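Local coordinates for protein eukaryotic peptide chain release factor GTP-binding subunit (Schizosaccharomyces pombe, PDB 1R5B) that is eRF3, the GTP-binding subunit of the eukaryotic release factor, a translation factor built like elongation factor Tu from a P-loop domain and two beta domains, at residues K227-S232 against L257-S262; R268-P273 against S329-Q334; V304-I309 against S344-G349. One frame throughout, in Å; residues are numbered along the deposited sequence.

Interaction 1: K227-S232 against L257-S262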
# COMPACT_ATOMS: atom_id res chain seq x y z
N LYS A 227 0.33 16.75 1.33
CA LYS A 227 1.78 16.67 1.24
C LYS A 227 2.22 17.59 0.12
O LYS A 227 1.77 17.42 -1.02
CB LYS A 227 2.24 15.23 0.93
CG LYS A 227 3.78 15.02 0.88
CD LYS A 227 4.41 15.43 2.19
CE LYS A 227 5.80 14.89 2.39
NZ LYS A 227 6.77 15.69 1.66
N TYR A 228 3.11 18.53 0.42
CA TYR A 228 3.69 19.41 -0.61
C TYR A 228 5.09 18.92 -0.96
O TYR A 228 5.84 18.47 -0.08
CB TYR A 228 3.75 20.85 -0.11
CG TYR A 228 2.38 21.44 0.14
CD1 TYR A 228 1.82 21.42 1.42
CD2 TYR A 228 1.64 21.99 -0.90
CE1 TYR A 228 0.56 21.94 1.65
CE2 TYR A 228 0.37 22.51 -0.68
CZ TYR A 228 -0.16 22.48 0.59
OH TYR A 228 -1.40 23.00 0.83
N MET A 229 5.45 19.01 -2.24
CA MET A 229 6.78 18.62 -2.71
C MET A 229 7.21 19.42 -3.92
O MET A 229 6.46 19.54 -4.88
CB MET A 229 6.79 17.15 -3.10
CG MET A 229 7.62 16.32 -2.15
SD MET A 229 7.61 14.62 -2.53
CE MET A 229 5.96 14.30 -2.57
N PRO A 230 8.43 19.96 -3.87
CA PRO A 230 8.98 20.67 -5.02
C PRO A 230 9.54 19.65 -5.99
O PRO A 230 10.13 18.65 -5.55
CB PRO A 230 10.08 21.51 -4.41
CG PRO A 230 10.56 20.70 -3.26
CD PRO A 230 9.38 19.94 -2.75
N VAL A 231 9.29 19.88 -7.27
CA VAL A 231 9.91 19.14 -8.36
C VAL A 231 10.14 20.05 -9.56
O VAL A 231 9.67 21.19 -9.63
CB VAL A 231 9.03 17.96 -8.84
CG1 VAL A 231 8.55 17.10 -7.67
CG2 VAL A 231 7.84 18.46 -9.64
N SER A 232 10.89 19.51 -10.52
CA SER A 232 10.95 20.06 -11.86
C SER A 232 10.85 18.90 -12.84
O SER A 232 11.75 18.08 -12.94
CB SER A 232 12.24 20.84 -12.09
OG SER A 232 12.43 21.08 -13.47
N LEU A 257 8.70 10.14 -6.28
CA LEU A 257 8.55 8.68 -6.38
C LEU A 257 8.88 7.98 -5.07
O LEU A 257 8.29 6.96 -4.74
CB LEU A 257 9.40 8.10 -7.51
CG LEU A 257 8.94 8.46 -8.94
CD1 LEU A 257 9.82 7.75 -9.93
CD2 LEU A 257 7.50 8.11 -9.20
N GLU A 258 9.82 8.54 -4.31
CA GLU A 258 10.20 7.98 -3.04
C GLU A 258 9.03 8.06 -2.06
O GLU A 258 8.77 7.14 -1.31
CB GLU A 258 11.40 8.75 -2.50
CG GLU A 258 11.93 8.31 -1.16
CD GLU A 258 13.10 9.16 -0.71
OE1 GLU A 258 13.71 9.85 -1.56
OE2 GLU A 258 13.40 9.13 0.51
N TYR A 259 8.34 9.19 -2.07
CA TYR A 259 7.16 9.40 -1.26
C TYR A 259 5.98 8.52 -1.72
O TYR A 259 5.28 7.93 -0.89
CB TYR A 259 6.75 10.88 -1.29
CG TYR A 259 5.52 11.13 -0.50
CD1 TYR A 259 5.58 11.22 0.89
CD2 TYR A 259 4.28 11.20 -1.11
CE1 TYR A 259 4.44 11.41 1.65
CE2 TYR A 259 3.12 11.38 -0.36
CZ TYR A 259 3.22 11.48 1.01
OH TYR A 259 2.09 11.66 1.76
N LEU A 260 5.75 8.44 -3.03
CA LEU A 260 4.68 7.60 -3.59
C LEU A 260 4.89 6.12 -3.22
O LEU A 260 3.93 5.38 -3.02
CB LEU A 260 4.66 7.74 -5.11
CG LEU A 260 3.59 8.58 -5.83
CD1 LEU A 260 3.07 9.71 -4.99
CD2 LEU A 260 4.14 9.09 -7.18
N ASP A 261 6.15 5.71 -3.11
CA ASP A 261 6.49 4.33 -2.83
C ASP A 261 6.09 3.87 -1.43
O ASP A 261 5.58 2.78 -1.28
CB ASP A 261 7.98 4.10 -3.05
CG ASP A 261 8.35 2.63 -2.96
OD1 ASP A 261 7.90 1.86 -3.82
OD2 ASP A 261 9.07 2.16 -2.06
N SER A 262 6.35 4.68 -0.42
CA SER A 262 6.13 4.28 0.97
C SER A 262 4.88 4.94 1.61
O SER A 262 4.55 4.65 2.75
CB SER A 262 7.37 4.61 1.80
OG SER A 262 7.70 5.98 1.68

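Interaction 2: R268-P273 against S329-Q334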
# COMPACT_ATOMS: atom_id res chain seq x y z
N ARG A 268 -8.49 3.47 -1.79
CA ARG A 268 -9.24 2.21 -1.85
C ARG A 268 -9.02 1.38 -0.59
O ARG A 268 -9.95 0.79 -0.06
CB ARG A 268 -8.89 1.38 -3.08
CG ARG A 268 -9.36 2.00 -4.40
CD ARG A 268 -9.04 1.20 -5.65
NE ARG A 268 -7.61 0.93 -5.77
CZ ARG A 268 -7.08 -0.02 -6.52
NH1 ARG A 268 -7.85 -0.81 -7.25
NH2 ARG A 268 -5.77 -0.20 -6.55
N LYS A 269 -7.76 1.33 -0.14
CA LYS A 269 -7.36 0.57 1.05
C LYS A 269 -7.92 1.22 2.32
O LYS A 269 -8.37 0.52 3.21
CB LYS A 269 -5.83 0.48 1.13
CG LYS A 269 -5.28 -0.73 1.81
CD LYS A 269 -3.75 -0.64 1.98
CE LYS A 269 -2.97 -1.05 0.74
NZ LYS A 269 -1.52 -0.60 0.82
N VAL A 270 -7.89 2.54 2.39
CA VAL A 270 -8.45 3.27 3.54
C VAL A 270 -9.96 3.03 3.67
O VAL A 270 -10.50 2.96 4.78
CB VAL A 270 -8.21 4.80 3.42
CG1 VAL A 270 -8.99 5.60 4.49
CG2 VAL A 270 -6.72 5.12 3.51
N ASN A 271 -10.63 2.91 2.53
CA ASN A 271 -12.09 2.83 2.46
C ASN A 271 -12.58 1.39 2.45
O ASN A 271 -13.78 1.14 2.44
CB ASN A 271 -12.59 3.58 1.23
CG ASN A 271 -12.46 5.10 1.38
OD1 ASN A 271 -11.89 5.77 0.55
ND2 ASN A 271 -13.00 5.63 2.47
N ALA A 272 -11.63 0.46 2.45
CA ALA A 272 -11.93 -0.95 2.55
C ALA A 272 -12.33 -1.28 3.99
O ALA A 272 -12.03 -0.52 4.91
CB ALA A 272 -10.70 -1.76 2.16
N PRO A 273 -12.94 -2.44 4.19
CA PRO A 273 -13.24 -2.90 5.56
C PRO A 273 -11.98 -2.98 6.42
O PRO A 273 -10.94 -3.37 5.93
CB PRO A 273 -13.80 -4.31 5.34
CG PRO A 273 -14.27 -4.33 3.90
CD PRO A 273 -13.36 -3.40 3.16
N SER A 329 -6.96 5.95 13.22
CA SER A 329 -5.82 5.41 12.49
C SER A 329 -6.27 4.75 11.21
O SER A 329 -7.42 4.38 11.06
CB SER A 329 -5.08 4.38 13.35
OG SER A 329 -4.33 5.02 14.35
N ILE A 330 -5.34 4.57 10.28
CA ILE A 330 -5.65 3.96 8.98
C ILE A 330 -4.68 2.84 8.66
O ILE A 330 -3.68 2.64 9.38
CB ILE A 330 -5.59 5.04 7.88
CG1 ILE A 330 -4.19 5.65 7.77
CG2 ILE A 330 -6.61 6.15 8.16
CD1 ILE A 330 -3.87 6.15 6.38
N CYS A 331 -4.97 2.11 7.59
CA CYS A 331 -4.05 1.12 7.05
C CYS A 331 -2.62 1.68 7.02
O CYS A 331 -2.39 2.83 6.60
CB CYS A 331 -4.48 0.73 5.64
SG CYS A 331 -4.86 2.16 4.58
N GLY A 332 -1.68 0.84 7.45
CA GLY A 332 -0.27 1.18 7.44
C GLY A 332 0.22 1.70 8.78
O GLY A 332 1.41 1.90 8.97
N ASP A 333 -0.70 1.93 9.71
CA ASP A 333 -0.34 2.36 11.04
C ASP A 333 -0.15 1.15 11.95
O ASP A 333 -0.88 0.17 11.84
CB ASP A 333 -1.43 3.24 11.64
CG ASP A 333 -1.56 4.58 10.94
OD1 ASP A 333 -0.70 4.92 10.10
OD2 ASP A 333 -2.50 5.35 11.18
N GLN A 334 0.85 1.25 12.82
CA GLN A 334 1.03 0.31 13.92
C GLN A 334 0.36 0.91 15.14
O GLN A 334 0.74 1.97 15.60
CB GLN A 334 2.51 0.04 14.19
CG GLN A 334 2.87 -1.48 14.23
CD GLN A 334 3.58 -1.95 12.97
OE1 GLN A 334 4.15 -1.15 12.22
NE2 GLN A 334 3.58 -3.26 12.74

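Interaction 3: V304-I309 against S344-G349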
# COMPACT_ATOMS: atom_id res chain seq x y z
N VAL A 304 -15.56 -3.72 16.78
CA VAL A 304 -14.82 -4.52 15.83
C VAL A 304 -15.15 -5.98 16.06
O VAL A 304 -15.62 -6.35 17.11
CB VAL A 304 -13.29 -4.31 15.95
CG1 VAL A 304 -12.94 -2.83 15.86
CG2 VAL A 304 -12.75 -4.90 17.23
N LEU A 305 -14.88 -6.80 15.06
CA LEU A 305 -15.15 -8.24 15.12
C LEU A 305 -13.83 -8.96 15.21
O LEU A 305 -12.89 -8.60 14.53
CB LEU A 305 -15.91 -8.68 13.87
CG LEU A 305 -16.39 -10.12 13.86
CD1 LEU A 305 -17.46 -10.35 14.93
CD2 LEU A 305 -16.93 -10.49 12.50
N VAL A 306 -13.74 -9.95 16.09
CA VAL A 306 -12.59 -10.82 16.08
C VAL A 306 -12.96 -12.04 15.27
O VAL A 306 -13.82 -12.82 15.67
CB VAL A 306 -12.17 -11.28 17.50
CG1 VAL A 306 -10.85 -12.04 17.42
CG2 VAL A 306 -12.07 -10.11 18.46
N MET A 307 -12.33 -12.20 14.11
CA MET A 307 -12.39 -13.48 13.37
C MET A 307 -11.19 -14.35 13.77
O MET A 307 -10.15 -13.81 14.14
CB MET A 307 -12.41 -13.21 11.86
CG MET A 307 -13.75 -12.67 11.36
SD MET A 307 -15.17 -13.54 11.98
CE MET A 307 -15.22 -14.82 10.90
N PRO A 308 -11.29 -15.67 13.69
CA PRO A 308 -12.44 -16.41 13.14
C PRO A 308 -13.57 -16.76 14.13
O PRO A 308 -14.51 -17.44 13.74
CB PRO A 308 -11.78 -17.71 12.68
CG PRO A 308 -10.74 -17.97 13.75
CD PRO A 308 -10.22 -16.59 14.13
N ILE A 309 -13.47 -16.30 15.37
CA ILE A 309 -14.40 -16.70 16.43
C ILE A 309 -15.74 -15.95 16.43
O ILE A 309 -16.66 -16.32 17.17
CB ILE A 309 -13.71 -16.60 17.82
CG1 ILE A 309 -13.20 -15.18 18.10
CG2 ILE A 309 -12.56 -17.60 17.92
CD1 ILE A 309 -12.85 -14.94 19.55
N SER A 344 -11.79 -13.34 26.22
CA SER A 344 -11.11 -14.48 26.82
C SER A 344 -10.59 -15.51 25.79
O SER A 344 -9.70 -16.28 26.11
CB SER A 344 -12.00 -15.17 27.87
OG SER A 344 -13.19 -15.66 27.29
N ASP A 345 -11.15 -15.50 24.58
CA ASP A 345 -10.69 -16.41 23.51
C ASP A 345 -9.80 -15.74 22.47
O ASP A 345 -9.25 -16.42 21.60
CB ASP A 345 -11.88 -17.05 22.79
CG ASP A 345 -12.61 -18.05 23.64
OD1 ASP A 345 -11.96 -18.78 24.42
OD2 ASP A 345 -13.85 -18.17 23.60
N VAL A 346 -9.65 -14.42 22.56
CA VAL A 346 -8.82 -13.67 21.63
C VAL A 346 -7.36 -14.05 21.79
O VAL A 346 -6.80 -13.94 22.88
CB VAL A 346 -8.94 -12.16 21.88
CG1 VAL A 346 -8.04 -11.38 20.92
CG2 VAL A 346 -10.39 -11.70 21.75
N GLN A 347 -6.73 -14.50 20.71
CA GLN A 347 -5.30 -14.79 20.74
C GLN A 347 -4.62 -14.13 19.56
O GLN A 347 -5.28 -13.53 18.72
CB GLN A 347 -5.05 -16.30 20.76
CG GLN A 347 -5.56 -17.07 19.54
CD GLN A 347 -5.55 -18.59 19.73
OE1 GLN A 347 -5.24 -19.34 18.80
NE2 GLN A 347 -5.89 -19.04 20.94
N THR A 348 -3.29 -14.22 19.50
CA THR A 348 -2.55 -13.62 18.39
C THR A 348 -2.78 -14.47 17.14
O THR A 348 -2.90 -15.68 17.23
CB THR A 348 -1.05 -13.48 18.70
OG1 THR A 348 -0.44 -14.77 18.78
CG2 THR A 348 -0.82 -12.86 20.08
N GLY A 349 -2.87 -13.82 15.99
CA GLY A 349 -3.12 -14.51 14.75
C GLY A 349 -4.56 -14.32 14.34
O GLY A 349 -4.89 -14.42 13.15

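Interaction 1: K227-S232 against L257-S262
With CG of Tyr259 anti to the backbone N (chi1 178°), the ring reaches from helix 256-262 toward strand 226-230, where Lys227, with CG likewise opposite its own N (chi1 -177°), turns its chain to meet it. A further bend at chi2 lays the lysine along one face of the ring, and the two side chains run antiparallel alongside one another. Lys227 CG sits 3.8 Å from the ring centroid of Tyr259, 20° off the ring normal, in a CH-pi contact. It is shifted toward the phenol end, with Lys227 CG 3.6 Å from Tyr259 CZ. The neighbouring methylenes extend the overlap: Lys227 CB reaches Tyr259 OH at 3.7 Å, and Lys227 CE comes within 3.8 Å of Tyr259 CE1. A second bend, at chi4, turns the ammonium back to its own strand, where Lys227 NZ makes a weak bond of 3.4 Å to Tyr228 O. This face therefore meets the methylenes of the lysine and not its ammonium.

Met229, two residues along the strand, works at the root of the same tyrosine. Its chain bends at chi3 and brings Met229 CE to 3.7 Å from Tyr259 CB, while Met229 SD lies 5.4 Å from the ring centroid in an oblique Met-aromatic contact. Tyr228, between the two, instead packs on helix 200-218. Strand 226-230 borders the mixed sheet and is hydrogen-bonded in parallel to strand 184-189; Tyr259 also touches Val185 of that strand and His183 just before it. Helix 256-262 thus packs against a border strand of the mixed sheet, within the alpha/beta fold of a P-loop GTP-binding domain of the elongation factor Tu type.

Interaction 2: R268-P273 against S329-Q334
Cys331 SG is the tight point of this contact, pressed against helix 267-270. It approaches Val270 CG2 to 3.7 Å and Val270 N to 3.8 Å, and the first methylene of the preceding residue, Lys269 CB, lies 4.0 Å from Cys331 SG. With chi1 at 48°, the sulfur stands between the backbone N and carbonyl carbon of its own residue and faces the backbone of Lys269 and Val270. The Lys269 stem continues beside the cysteine, Lys269 CD coming to 4.0 Å from Cys331 CB.

Packing is looser between Val270 and Ile330, both partly exposed, which meet by single methyls, CG2 of the valine and CD1 of the isoleucine, 4.2 Å apart. Behind them the chain makes a type II turn from Ile330 to Asp333, with Gly332 at a positive phi that suits glycine. Asp333 OD2 takes the Ile330 N-H in a nearly straight bond of 3.1 Å (171°), met from well above the carboxylate plane.

The lysine's charged end goes to Glu42 in a salt bridge, while the backbones of Lys269 and Cys331 both bond to Gly296. No hydrogen bond joins the two segments directly, so the contact itself rests on van der Waals packing of the sulfur against helix backbone and side chains, and directional bonding is left to the turn and to Gly296.

Interaction 3: V304-I309 against S344-G349
Val346, Ile309 and Val306 bury most of the surface in this contact. Val346 and Val306 meet by one methyl each, Val346 CG2 lying 4.0 Å from Val306 CG2, with the side chains crossing at about a right angle. In both valines CG1 is anti to the backbone N (chi1 179° in Val346, -172° in Val306), and the same branch, CG2, beside the N, makes the contact in each. Their CA atoms are 7.3 Å apart, Val306 CA to Val346 CA, a spacing bridged by side chains and not by backbone bonds. Both valines also rest on Leu313 of strand 311-319, and Val306 touches Leu352 as well.

The contact lies in the antiparallel beta-barrel domain that follows the GTP-binding domain in factors of the elongation factor Tu type: strand 302-307 ends here, and the loop 344-349 leads into strand 351-353, its neighbour in the sheet.

Ile309 closes the more open end. A cis peptide bond before Pro308 turns the chain just ahead of it, and the tip of the isoleucine, CD1, lies 4.0 Å from Asp345 CB and 4.4 Å from Val346 N. The aspartate thus offers its methylene to the contact and turns its carboxylate away from the isoleucine. Ile309 also packs on Tyr350, and Lys281 NZ hydrogen-bonds to Val346 O. On the far side of the strand end, Met307 and Pro308 touch Cys435, a residue of strand 433-435 from the last domain.

In the fold
Following the chain from the N terminus, interaction 1 comes first and closes a 24-residue, mostly irregular loop between strand 226-230, at one border of the mixed sheet, and helix 256-262 of the GTP-binding domain. Helix 267-270 comes next and opens interaction 2, which the chain closes at 329-334 after 55 residues, 34 of them strand. Interaction 3 starts within that span, at 304-309, and ends beyond it at 344-349, so the two cross, whereas interaction 1 stands in series with both. Interactions 2 and 3 reach the same antiparallel sheet, their centres 19 Å apart; interaction 2 lies near its junction with the GTP-binding domain, and interaction 3 near the last domain. The centres of interactions 1 and 3 are 38 Å apart.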